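Local coordinates for hypothetical fimbrial assembly protein (Parabacteroides distasonis, PDB 3R4R), which is a putative subunit of the tip of fimbriae, filamentous cell-surface appendages that mediate cell adhesion and biofilm formation, at residues Val98-Val103 / Ala159-Ser164; Ile203-Thr208 / Thr231-Asp236; Val51-Lys54 / Arg58-Phe61. One frame throughout, in Å; residues are numbered along the deposited sequence.

Contact 1. Residues Val98-Val103 / Ala159-Ser164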
ATOM      1  N   VAL A  98       2.022  -3.145 -24.543  1.00 65.84           N
ATOM      2  CA  VAL A  98       1.231  -3.752 -23.455  1.00 60.77           C
ATOM      3  C   VAL A  98       1.461  -3.004 -22.107  1.00 56.90           C
ATOM      4  O   VAL A  98       2.366  -2.189 -21.994  1.00 54.48           O
ATOM      5  CB  VAL A  98       1.544  -5.280 -23.289  1.00 63.88           C
ATOM      6  CG1 VAL A  98       0.950  -6.105 -24.420  1.00 64.62           C
ATOM      7  CG2 VAL A  98       3.038  -5.551 -23.142  1.00 65.62           C
ATOM      8  N   SER A  99       0.612  -3.279 -21.108  1.00 52.20           N
ATOM      9  CA  SER A  99       0.780  -2.724 -19.757  1.00 50.57           C
ATOM     10  C   SER A  99       0.790  -3.882 -18.740  1.00 52.34           C
ATOM     11  O   SER A  99       0.068  -4.881 -18.913  1.00 50.89           O
ATOM     12  CB  SER A  99      -0.279  -1.672 -19.398  1.00 51.50           C
ATOM     13  OG  SER A  99      -1.549  -2.187 -19.055  1.00 51.98           O
ATOM     14  N   VAL A 100       1.637  -3.754 -17.706  1.00 47.95           N
ATOM     15  CA  VAL A 100       1.775  -4.764 -16.669  1.00 46.05           C
ATOM     16  C   VAL A 100       1.377  -4.130 -15.306  1.00 45.01           C
ATOM     17  O   VAL A 100       1.880  -3.076 -14.940  1.00 45.09           O
ATOM     18  CB  VAL A 100       3.209  -5.393 -16.655  1.00 53.58           C
ATOM     19  CG1 VAL A 100       4.318  -4.343 -16.716  1.00 56.28           C
ATOM     20  CG2 VAL A 100       3.415  -6.328 -15.467  1.00 51.50           C
ATOM     21  N   LEU A 101       0.423  -4.773 -14.609  1.00 40.80           N
ATOM     22  CA  LEU A 101      -0.103  -4.419 -13.275  1.00 39.42           C
ATOM     23  C   LEU A 101       0.341  -5.465 -12.237  1.00 39.65           C
ATOM     24  O   LEU A 101       0.172  -6.663 -12.460  1.00 38.58           O
ATOM     25  CB  LEU A 101      -1.658  -4.295 -13.284  1.00 38.79           C
ATOM     26  CG  LEU A 101      -2.322  -3.971 -11.923  1.00 41.58           C
ATOM     27  CD1 LEU A 101      -2.190  -2.511 -11.585  1.00 42.23           C
ATOM     28  CD2 LEU A 101      -3.778  -4.319 -11.927  1.00 43.55           C
ATOM     29  N   VAL A 102       0.904  -5.016 -11.112  1.00 35.79           N
ATOM     30  CA  VAL A 102       1.371  -5.933 -10.069  1.00 34.28           C
ATOM     31  C   VAL A 102       0.599  -5.659  -8.759  1.00 35.75           C
ATOM     32  O   VAL A 102       0.502  -4.509  -8.337  1.00 35.54           O
ATOM     33  CB  VAL A 102       2.913  -5.788  -9.875  1.00 39.67           C
ATOM     34  CG1 VAL A 102       3.434  -6.723  -8.788  1.00 38.80           C
ATOM     35  CG2 VAL A 102       3.670  -6.013 -11.187  1.00 41.16           C
ATOM     36  N   VAL A 103       0.012  -6.697  -8.159  1.00 30.87           N
ATOM     37  CA  VAL A 103      -0.646  -6.596  -6.850  1.00 29.75           C
ATOM     38  C   VAL A 103       0.153  -7.499  -5.910  1.00 35.36           C
ATOM     39  O   VAL A 103       0.169  -8.715  -6.104  1.00 36.21           O
ATOM     40  CB  VAL A 103      -2.165  -6.891  -6.810  1.00 32.96           C
ATOM     41  CG1 VAL A 103      -2.723  -6.695  -5.389  1.00 31.10           C
ATOM     42  CG2 VAL A 103      -2.923  -6.029  -7.808  1.00 33.25           C
ATOM     43  N   ALA A 159      14.477  -6.821 -22.932  1.00 99.01           N
ATOM     44  CA  ALA A 159      14.966  -5.696 -22.121  1.00 97.05           C
ATOM     45  C   ALA A 159      14.135  -5.577 -20.826  1.00 91.24           C
ATOM     46  O   ALA A 159      12.910  -5.724 -20.892  1.00 86.78           O
ATOM     47  CB  ALA A 159      14.910  -4.403 -22.921  1.00100.28           C
ATOM     48  N   PRO A 160      14.767  -5.339 -19.645  1.00 84.51           N
ATOM     49  CA  PRO A 160      14.003  -5.302 -18.387  1.00 78.53           C
ATOM     50  C   PRO A 160      12.981  -4.161 -18.317  1.00 77.71           C
ATOM     51  O   PRO A 160      13.205  -3.079 -18.854  1.00 80.32           O
ATOM     52  CB  PRO A 160      15.086  -5.099 -17.317  1.00 81.01           C
ATOM     53  CG  PRO A 160      16.229  -4.524 -18.038  1.00 90.75           C
ATOM     54  CD  PRO A 160      16.207  -5.175 -19.381  1.00 89.43           C
ATOM     55  N   VAL A 161      11.846  -4.441 -17.663  1.00 68.00           N
ATOM     56  CA  VAL A 161      10.753  -3.497 -17.438  1.00 65.34           C
ATOM     57  C   VAL A 161      10.523  -3.411 -15.933  1.00 65.57           C
ATOM     58  O   VAL A 161      10.223  -4.412 -15.271  1.00 61.25           O
ATOM     59  CB  VAL A 161       9.449  -3.812 -18.216  1.00 68.16           C
ATOM     60  CG1 VAL A 161       9.044  -5.284 -18.115  1.00 66.45           C
ATOM     61  CG2 VAL A 161       8.312  -2.879 -17.795  1.00 65.29           C
ATOM     62  N   THR A 162      10.734  -2.206 -15.398  1.00 63.65           N
ATOM     63  CA  THR A 162      10.617  -1.899 -13.983  1.00 61.01           C
ATOM     64  C   THR A 162       9.188  -1.447 -13.654  1.00 58.56           C
ATOM     65  O   THR A 162       8.599  -0.666 -14.402  1.00 58.07           O
ATOM     66  CB  THR A 162      11.650  -0.817 -13.592  1.00 78.47           C
ATOM     67  OG1 THR A 162      11.427   0.330 -14.410  1.00 86.18           O
ATOM     68  CG2 THR A 162      13.098  -1.282 -13.769  1.00 80.21           C
ATOM     69  N   VAL A 163       8.644  -1.962 -12.540  1.00 50.83           N
ATOM     70  CA  VAL A 163       7.341  -1.592 -11.974  1.00 47.90           C
ATOM     71  C   VAL A 163       7.579  -0.971 -10.585  1.00 51.65           C
ATOM     72  O   VAL A 163       8.069  -1.662  -9.677  1.00 50.41           O
ATOM     73  CB  VAL A 163       6.317  -2.757 -11.905  1.00 48.12           C
ATOM     74  CG1 VAL A 163       5.039  -2.310 -11.202  1.00 44.37           C
ATOM     75  CG2 VAL A 163       6.007  -3.318 -13.299  1.00 49.32           C
ATOM     76  N   SER A 164       7.237   0.319 -10.428  1.00 48.19           N
ATOM     77  CA  SER A 164       7.364   0.993  -9.141  1.00 47.99           C
ATOM     78  C   SER A 164       6.099   0.769  -8.336  1.00 48.76           C
ATOM     79  O   SER A 164       5.026   1.203  -8.735  1.00 49.32           O
ATOM     80  CB  SER A 164       7.659   2.478  -9.313  1.00 54.41           C
ATOM     81  OG  SER A 164       8.918   2.635  -9.947  1.00 66.99           O
TER
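Val163 sets its two methyls against a pair of valines on strand 96-104: CG2 lies 3.9 Å from Val100 CG1, and CG1 lies 3.9 Å from Val102 CG2. With CG1 opposite the backbone N (chi1 175°), the isopropyl group of Val163 spreads along the other strand and touches Val100 and Val102, alternate residues of that strand, each side chain passing the other at a slant. Val102 has the same rotamer (chi1 180°), which turns CG2 toward Val163. These three valines are buried and form the tight part. The contact thins out toward Val161, partly exposed, whose CG2 is 4.4 Å from Val100 CG1; Ala159 and Pro160 before it are exposed. Thr162 directs its CB away from strand 96-104, on the exposed side of its own strand. No hydrogen bond spans the contact: the strand axes stay 8.4 Å apart at 44°, so only side chains meet. Leu18, Leu20 and Met16 of strand 12-21 pack against Val100, Val102 and Val161. Strands that face each other through alternating valines in this way are typical of the interior of a beta-sandwich, consistent with the transthyretin-like fold of this fimbrillin family.

Contact 2. Residues Ile203-Thr208 / Thr231-Asp236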
ATOM      1  N   ILE A 203      -7.766  -1.417  -5.857  1.00 38.76           N
ATOM      2  CA  ILE A 203      -6.390  -1.838  -6.178  1.00 36.82           C
ATOM      3  C   ILE A 203      -5.837  -1.193  -7.468  1.00 40.42           C
ATOM      4  O   ILE A 203      -4.837  -1.687  -8.005  1.00 39.88           O
ATOM      5  CB  ILE A 203      -6.339  -3.400  -6.338  1.00 38.39           C
ATOM      6  CG1 ILE A 203      -7.360  -3.893  -7.426  1.00 38.76           C
ATOM      7  CG2 ILE A 203      -6.547  -4.104  -4.978  1.00 37.44           C
ATOM      8  CD1 ILE A 203      -7.191  -5.308  -7.906  1.00 38.68           C
ATOM      9  N   THR A 204      -6.469  -0.133  -7.975  1.00 38.46           N
ATOM     10  CA  THR A 204      -6.048   0.498  -9.232  1.00 40.22           C
ATOM     11  C   THR A 204      -5.734   1.989  -9.032  1.00 48.13           C
ATOM     12  O   THR A 204      -5.695   2.757 -10.009  1.00 51.64           O
ATOM     13  CB  THR A 204      -7.156   0.321 -10.288  1.00 44.46           C
ATOM     14  OG1 THR A 204      -8.401   0.887  -9.838  1.00 52.86           O
ATOM     15  CG2 THR A 204      -7.292  -1.096 -10.791  1.00 35.83           C
ATOM     16  N   ILE A 205      -5.526   2.392  -7.758  1.00 43.22           N
ATOM     17  CA  ILE A 205      -5.308   3.765  -7.313  1.00 43.20           C
ATOM     18  C   ILE A 205      -3.825   3.915  -6.955  1.00 47.87           C
ATOM     19  O   ILE A 205      -3.302   3.172  -6.130  1.00 44.43           O
ATOM     20  CB  ILE A 205      -6.281   4.105  -6.144  1.00 44.90           C
ATOM     21  CG1 ILE A 205      -6.279   2.985  -5.071  1.00 42.32           C
ATOM     22  CG2 ILE A 205      -7.709   4.271  -6.743  1.00 43.85           C
ATOM     23  CD1 ILE A 205      -7.013   3.252  -3.852  1.00 50.04           C
ATOM     24  N   PHE A 206      -3.138   4.855  -7.630  1.00 48.29           N
ATOM     25  CA  PHE A 206      -1.690   4.980  -7.487  1.00 48.60           C
ATOM     26  C   PHE A 206      -1.182   6.393  -7.061  1.00 53.29           C
ATOM     27  O   PHE A 206       0.038   6.598  -7.070  1.00 52.40           O
ATOM     28  CB  PHE A 206      -1.049   4.654  -8.854  1.00 51.32           C
ATOM     29  CG  PHE A 206      -1.442   3.313  -9.427  1.00 51.25           C
ATOM     30  CD1 PHE A 206      -0.809   2.149  -9.012  1.00 50.94           C
ATOM     31  CD2 PHE A 206      -2.415   3.217 -10.423  1.00 54.22           C
ATOM     32  CE1 PHE A 206      -1.171   0.911  -9.548  1.00 50.01           C
ATOM     33  CE2 PHE A 206      -2.758   1.977 -10.967  1.00 54.60           C
ATOM     34  CZ  PHE A 206      -2.144   0.837 -10.516  1.00 50.17           C
ATOM     35  N   ASN A 207      -2.063   7.338  -6.678  1.00 51.65           N
ATOM     36  CA  ASN A 207      -1.578   8.677  -6.329  1.00 54.94           C
ATOM     37  C   ASN A 207      -1.247   8.733  -4.849  1.00 58.18           C
ATOM     38  O   ASN A 207      -2.141   8.702  -4.009  1.00 58.30           O
ATOM     39  CB  ASN A 207      -2.579   9.774  -6.707  1.00 58.76           C
ATOM     40  CG  ASN A 207      -2.042  11.190  -6.580  1.00 90.78           C
ATOM     41  OD1 ASN A 207      -0.876  11.434  -6.220  1.00 86.87           O
ATOM     42  ND2 ASN A 207      -2.873  12.157  -6.934  1.00 82.24           N
ATOM     43  N   THR A 208       0.048   8.844  -4.530  1.00 54.80           N
ATOM     44  CA  THR A 208       0.531   8.882  -3.133  1.00 52.95           C
ATOM     45  C   THR A 208       0.467  10.327  -2.584  1.00 56.73           C
ATOM     46  O   THR A 208       1.109  10.619  -1.591  1.00 55.13           O
ATOM     47  CB  THR A 208       1.955   8.308  -3.037  1.00 62.86           C
ATOM     48  OG1 THR A 208       2.334   8.327  -1.665  1.00 76.75           O
ATOM     49  CG2 THR A 208       3.008   9.063  -3.886  1.00 58.12           C
ATOM     50  N   THR A 231      -3.756   1.475   8.020  1.00 39.55           N
ATOM     51  CA  THR A 231      -5.112   1.607   7.490  1.00 40.03           C
ATOM     52  C   THR A 231      -5.071   1.878   5.980  1.00 42.23           C
ATOM     53  O   THR A 231      -4.121   2.496   5.476  1.00 40.65           O
ATOM     54  CB  THR A 231      -5.899   2.724   8.219  1.00 49.28           C
ATOM     55  OG1 THR A 231      -7.200   2.829   7.648  1.00 45.48           O
ATOM     56  CG2 THR A 231      -5.218   4.093   8.139  1.00 50.66           C
ATOM     57  N   TYR A 232      -6.136   1.459   5.265  1.00 37.67           N
ATOM     58  CA  TYR A 232      -6.283   1.846   3.890  1.00 36.21           C
ATOM     59  C   TYR A 232      -6.898   3.244   3.890  1.00 45.38           C
ATOM     60  O   TYR A 232      -7.548   3.593   4.879  1.00 46.22           O
ATOM     61  CB  TYR A 232      -7.110   0.825   3.087  1.00 36.45           C
ATOM     62  CG  TYR A 232      -6.531  -0.562   2.922  1.00 32.96           C
ATOM     63  CD1 TYR A 232      -5.270  -0.746   2.354  1.00 33.01           C
ATOM     64  CD2 TYR A 232      -7.327  -1.689   3.095  1.00 33.64           C
ATOM     65  CE1 TYR A 232      -4.747  -2.023   2.145  1.00 31.43           C
ATOM     66  CE2 TYR A 232      -6.843  -2.971   2.819  1.00 32.76           C
ATOM     67  CZ  TYR A 232      -5.545  -3.133   2.360  1.00 36.11           C
ATOM     68  OH  TYR A 232      -5.047  -4.386   2.119  1.00 38.34           O
ATOM     69  N   GLU A 233      -6.646   4.074   2.848  1.00 45.01           N
ATOM     70  CA  GLU A 233      -7.263   5.408   2.652  1.00 47.21           C
ATOM     71  C   GLU A 233      -8.760   5.450   2.924  1.00 52.58           C
ATOM     72  O   GLU A 233      -9.458   4.454   2.688  1.00 52.54           O
ATOM     73  CB  GLU A 233      -7.098   5.886   1.200  1.00 49.33           C
ATOM     74  CG  GLU A 233      -5.709   6.233   0.761  1.00 54.91           C
ATOM     75  CD  GLU A 233      -5.642   6.774  -0.646  1.00 62.72           C
ATOM     76  OE1 GLU A 233      -6.454   6.393  -1.528  1.00 52.39           O
ATOM     77  OE2 GLU A 233      -4.700   7.557  -0.875  1.00 57.60           O
ATOM     78  N   ILE A 234      -9.265   6.622   3.328  1.00 49.66           N
ATOM     79  CA  ILE A 234     -10.673   6.858   3.597  1.00 50.57           C
ATOM     80  C   ILE A 234     -11.049   8.166   2.910  1.00 59.61           C
ATOM     81  O   ILE A 234     -10.621   9.220   3.384  1.00 60.91           O
ATOM     82  CB  ILE A 234     -10.914   6.862   5.115  1.00 53.39           C
ATOM     83  CG1 ILE A 234     -10.396   5.545   5.765  1.00 50.57           C
ATOM     84  CG2 ILE A 234     -12.391   7.123   5.400  1.00 57.28           C
ATOM     85  CD1 ILE A 234     -10.270   5.480   7.273  1.00 59.02           C
ATOM     86  N   SER A 235     -11.839   8.087   1.790  1.00 59.02           N
ATOM     87  CA  SER A 235     -12.265   9.238   0.981  0.50 62.20           C
ATOM     88  C   SER A 235     -13.321  10.102   1.686  1.00 69.92           C
ATOM     89  O   SER A 235     -13.275  11.333   1.544  1.00 71.93           O
ATOM     90  CB  SER A 235     -12.832   8.781  -0.361  0.50 65.57           C
ATOM     91  OG  SER A 235     -13.984   7.971  -0.203  0.50 74.68           O
ATOM     92  N   ASP A 236     -14.292   9.474   2.405  1.00 67.21           N
ATOM     93  CA  ASP A 236     -15.360  10.231   3.078  1.00 71.39           C
ATOM     94  C   ASP A 236     -14.744  11.311   3.977  1.00 79.68           C
ATOM     95  O   ASP A 236     -13.892  11.025   4.831  1.00 77.50           O
ATOM     96  CB  ASP A 236     -16.291   9.306   3.885  1.00 73.38           C
ATOM     97  CG  ASP A 236     -17.525   9.959   4.501  1.00 89.57           C
ATOM     98  OD1 ASP A 236     -17.776  11.149   4.225  1.00 95.04           O
ATOM     99  OD2 ASP A 236     -18.261   9.266   5.227  1.00 95.81           O
TER
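Glu233 reaches across to the loop 203-208, where its carboxylate meets the end of Ile205 and comes near the backbone of Asn207. From CB, the chain leaves with CG opposite the carbonyl carbon (chi1 -69°) and runs on extended through CD (chi2 -176°), so the aliphatic part spans the distance and the carboxylate does the touching. CB and CG meet nothing in 203-208; Val211 and Ile262, from neighbouring loops, pack on this side chain. At the tip the two oxygens part company. OE1 lies 3.9 Å from Ile205 CD1, a van der Waals approach of methyl to oxygen and not a hydrogen bond, and its polar needs are met by the backbone N-H groups of Glu212 and Asn213, both of which donate to it. OE2 is 4.2 Å from Asn207 O; these are two acceptors, and Lys263 NZ serves both, with a salt bridge to OE2 and a hydrogen bond to Asn207 O. The buried carboxylate is thus held by two amides and one ammonium, which would probably favour its charged form. Ile205 sends CG1 between its backbone N and carbonyl carbon (chi1 48°), and the two side chains run antiparallel past one another; Ile205 also packs on Leu168 of strand 161-179 and on Glu212. The backbones stay well apart, with 10.3 Å from Ile205 CA to Glu233 CA, and the direct contact is small. Within 231-236, Thr231 OG1 donates to Tyr232 O at 2.9 Å. A buried glutamate following Tyr232, tied through a lysine to a loop carbonyl, is a buried salt bridge that links loops, here within the C-terminal part assigned to the transthyretin clan.

Contact 3. Residues Val51-Lys54 / Arg58-Phe61; sequences VFDK and RIYF
Val51 O takes two backbone N-H groups from the opposite strand: Ile59 N at 2.8 Å, with an N-H...O angle of 158°, and Tyr60 N in a weak bond at 3.3 Å. Arg58 CA adds a CA-H...O contact to the same oxygen. Val51 N in turn donates to Tyr60 O at 2.8 Å and nearly straight (168°). Ile59 and Tyr60 thus both face Val51, a classic beta bulge in the hairpin of strands 46-52 and 58-65, and the register slips by one before Phe52 pairs with Arg58. The Val51 isopropyl is shared between the two bulge residues: CG1 touches Ile59 CG1 at 3.8 Å and CG2 touches Tyr60 CD2 at 3.9 Å. Beyond the bulge Phe52, its ring swung opposite the carbonyl carbon (chi1 -54°), brings CD1 to 3.6 Å from Arg58 CA and CE1 to 3.7 Å from Arg58 CB. Replacing Phe52 by an alanine would probably leave the aliphatic base of Arg58 uncovered and take an aromatic partner from Tyr120 and Tyr127. Arg58 bends at chi3 and lays its guanidinium against Phe61, CD1 standing 3.5 Å above the centre of that plane, while NH1 and NH2 hydrogen-bond to Tyr127 OH and Asp115 O respectively.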
ATOM      1  N   VAL A  51      -0.869  -8.899 -17.409  1.00 38.81           N
ATOM      2  CA  VAL A  51      -0.423  -8.246 -18.651  1.00 42.00           C
ATOM      3  C   VAL A  51      -1.665  -8.009 -19.528  1.00 47.17           C
ATOM      4  O   VAL A  51      -2.450  -8.936 -19.754  1.00 47.26           O
ATOM      5  CB  VAL A  51       0.693  -9.043 -19.405  1.00 47.98           C
ATOM      6  CG1 VAL A  51       1.072  -8.371 -20.718  1.00 50.16           C
ATOM      7  CG2 VAL A  51       1.932  -9.226 -18.528  1.00 47.12           C
ATOM      8  N   PHE A  52      -1.835  -6.766 -20.001  1.00 45.07           N
ATOM      9  CA  PHE A  52      -2.992  -6.351 -20.797  1.00 45.87           C
ATOM     10  C   PHE A  52      -2.602  -5.792 -22.138  1.00 52.75           C
ATOM     11  O   PHE A  52      -1.564  -5.133 -22.229  1.00 52.76           O
ATOM     12  CB  PHE A  52      -3.804  -5.263 -20.057  1.00 45.90           C
ATOM     13  CG  PHE A  52      -4.237  -5.602 -18.662  1.00 44.99           C
ATOM     14  CD1 PHE A  52      -5.463  -6.214 -18.428  1.00 46.28           C
ATOM     15  CD2 PHE A  52      -3.441  -5.268 -17.567  1.00 46.68           C
ATOM     16  CE1 PHE A  52      -5.870  -6.524 -17.131  1.00 45.14           C
ATOM     17  CE2 PHE A  52      -3.849  -5.572 -16.268  1.00 47.21           C
ATOM     18  CZ  PHE A  52      -5.059  -6.198 -16.057  1.00 44.37           C
ATOM     19  N   ASP A  53      -3.494  -5.933 -23.145  1.00 52.22           N
ATOM     20  CA  ASP A  53      -3.266  -5.335 -24.463  1.00 56.30           C
ATOM     21  C   ASP A  53      -3.716  -3.843 -24.439  1.00 62.63           C
ATOM     22  O   ASP A  53      -4.122  -3.342 -23.386  1.00 60.41           O
ATOM     23  CB  ASP A  53      -3.974  -6.129 -25.593  1.00 59.31           C
ATOM     24  CG  ASP A  53      -5.491  -6.296 -25.540  1.00 65.52           C
ATOM     25  OD1 ASP A  53      -6.160  -5.489 -24.864  1.00 62.75           O
ATOM     26  OD2 ASP A  53      -6.014  -7.158 -26.275  1.00 73.23           O
ATOM     27  N   LYS A  54      -3.651  -3.151 -25.592  1.00 63.79           N
ATOM     28  CA  LYS A  54      -4.027  -1.743 -25.717  1.00 65.31           C
ATOM     29  C   LYS A  54      -5.523  -1.509 -25.366  1.00 68.33           C
ATOM     30  O   LYS A  54      -5.860  -0.430 -24.883  1.00 69.28           O
ATOM     31  CB  LYS A  54      -3.742  -1.218 -27.147  1.00 71.33           C
ATOM     32  CG  LYS A  54      -4.525  -1.848 -28.292  1.00 83.17           C
ATOM     33  CD  LYS A  54      -4.293  -1.074 -29.591  1.00 94.30           C
ATOM     34  CE  LYS A  54      -5.132  -1.551 -30.754  1.00100.28           C
ATOM     35  NZ  LYS A  54      -4.887  -0.732 -31.979  1.00108.00           N
ATOM     36  N   ARG A  58      -6.963  -8.701 -20.575  1.00 45.53           N
ATOM     37  CA  ARG A  58      -5.851  -9.410 -19.961  1.00 44.54           C
ATOM     38  C   ARG A  58      -5.449 -10.548 -20.876  1.00 50.80           C
ATOM     39  O   ARG A  58      -6.298 -11.347 -21.264  1.00 50.92           O
ATOM     40  CB  ARG A  58      -6.183  -9.904 -18.541  1.00 42.28           C
ATOM     41  CG  ARG A  58      -4.936 -10.374 -17.768  1.00 44.16           C
ATOM     42  CD  ARG A  58      -5.278 -10.925 -16.410  1.00 48.22           C
ATOM     43  NE  ARG A  58      -6.147 -12.106 -16.485  1.00 48.60           N
ATOM     44  CZ  ARG A  58      -6.694 -12.695 -15.427  1.00 56.18           C
ATOM     45  NH1 ARG A  58      -6.526 -12.186 -14.213  1.00 44.85           N
ATOM     46  NH2 ARG A  58      -7.474 -13.756 -15.583  1.00 44.30           N
ATOM     47  N   ILE A  59      -4.159 -10.572 -21.273  1.00 48.74           N
ATOM     48  CA  ILE A  59      -3.618 -11.600 -22.165  1.00 49.54           C
ATOM     49  C   ILE A  59      -2.815 -12.623 -21.330  1.00 54.40           C
ATOM     50  O   ILE A  59      -2.737 -13.779 -21.715  1.00 55.94           O
ATOM     51  CB  ILE A  59      -2.755 -11.007 -23.324  1.00 53.92           C
ATOM     52  CG1 ILE A  59      -1.479 -10.271 -22.805  1.00 53.47           C
ATOM     53  CG2 ILE A  59      -3.608 -10.117 -24.268  1.00 53.68           C
ATOM     54  CD1 ILE A  59      -0.427  -9.919 -23.856  1.00 61.27           C
ATOM     55  N   TYR A  60      -2.260 -12.212 -20.183  1.00 48.81           N
ATOM     56  CA  TYR A  60      -1.456 -13.088 -19.334  1.00 48.08           C
ATOM     57  C   TYR A  60      -1.596 -12.702 -17.870  1.00 50.34           C
ATOM     58  O   TYR A  60      -1.754 -11.513 -17.557  1.00 50.43           O
ATOM     59  CB  TYR A  60       0.032 -12.991 -19.775  1.00 50.46           C
ATOM     60  CG  TYR A  60       1.053 -13.724 -18.917  1.00 51.07           C
ATOM     61  CD1 TYR A  60       1.393 -15.044 -19.177  1.00 55.55           C
ATOM     62  CD2 TYR A  60       1.721 -13.077 -17.882  1.00 50.07           C
ATOM     63  CE1 TYR A  60       2.334 -15.720 -18.402  1.00 57.06           C
ATOM     64  CE2 TYR A  60       2.660 -13.747 -17.090  1.00 51.26           C
ATOM     65  CZ  TYR A  60       2.988 -15.063 -17.377  1.00 62.52           C
ATOM     66  OH  TYR A  60       3.941 -15.745 -16.643  1.00 65.44           O
ATOM     67  N   PHE A  61      -1.488 -13.700 -16.971  1.00 43.29           N
ATOM     68  CA  PHE A  61      -1.416 -13.448 -15.537  1.00 40.14           C
ATOM     69  C   PHE A  61      -0.623 -14.582 -14.884  1.00 43.98           C
ATOM     70  O   PHE A  61      -0.687 -15.720 -15.351  1.00 44.89           O
ATOM     71  CB  PHE A  61      -2.803 -13.268 -14.866  1.00 39.65           C
ATOM     72  CG  PHE A  61      -3.464 -14.534 -14.381  1.00 39.41           C
ATOM     73  CD1 PHE A  61      -4.272 -15.284 -15.227  1.00 42.39           C
ATOM     74  CD2 PHE A  61      -3.248 -14.996 -13.087  1.00 37.10           C
ATOM     75  CE1 PHE A  61      -4.848 -16.476 -14.790  1.00 42.89           C
ATOM     76  CE2 PHE A  61      -3.804 -16.200 -12.661  1.00 40.02           C
ATOM     77  CZ  PHE A  61      -4.611 -16.928 -13.510  1.00 39.05           C
TER

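Contacts 1 and 3 share one framework: strand 96-104 pairs with strand 46-52, so Ser99 O probably accepts a bond from Phe52 N at 2.9 Å, and the hairpin of contact 3 continues the sheet whose valines contact 1 buries. Contact 1 is core and wholly apolar; contact 3, farther from the chain's centre, is partly buried and relies on backbone bonds as well as side chains. Contact 2 lies nearest the centre, a small loop contact with a buried charge satisfied by neighbours. Strand 161-179 of contact 1 pairs with strand 228-232 of contact 2, and Leu101 CD1 lies 3.5 Å from Phe206 CZ; contacts 2 and 3 stay about 8 Å apart at their nearest atoms.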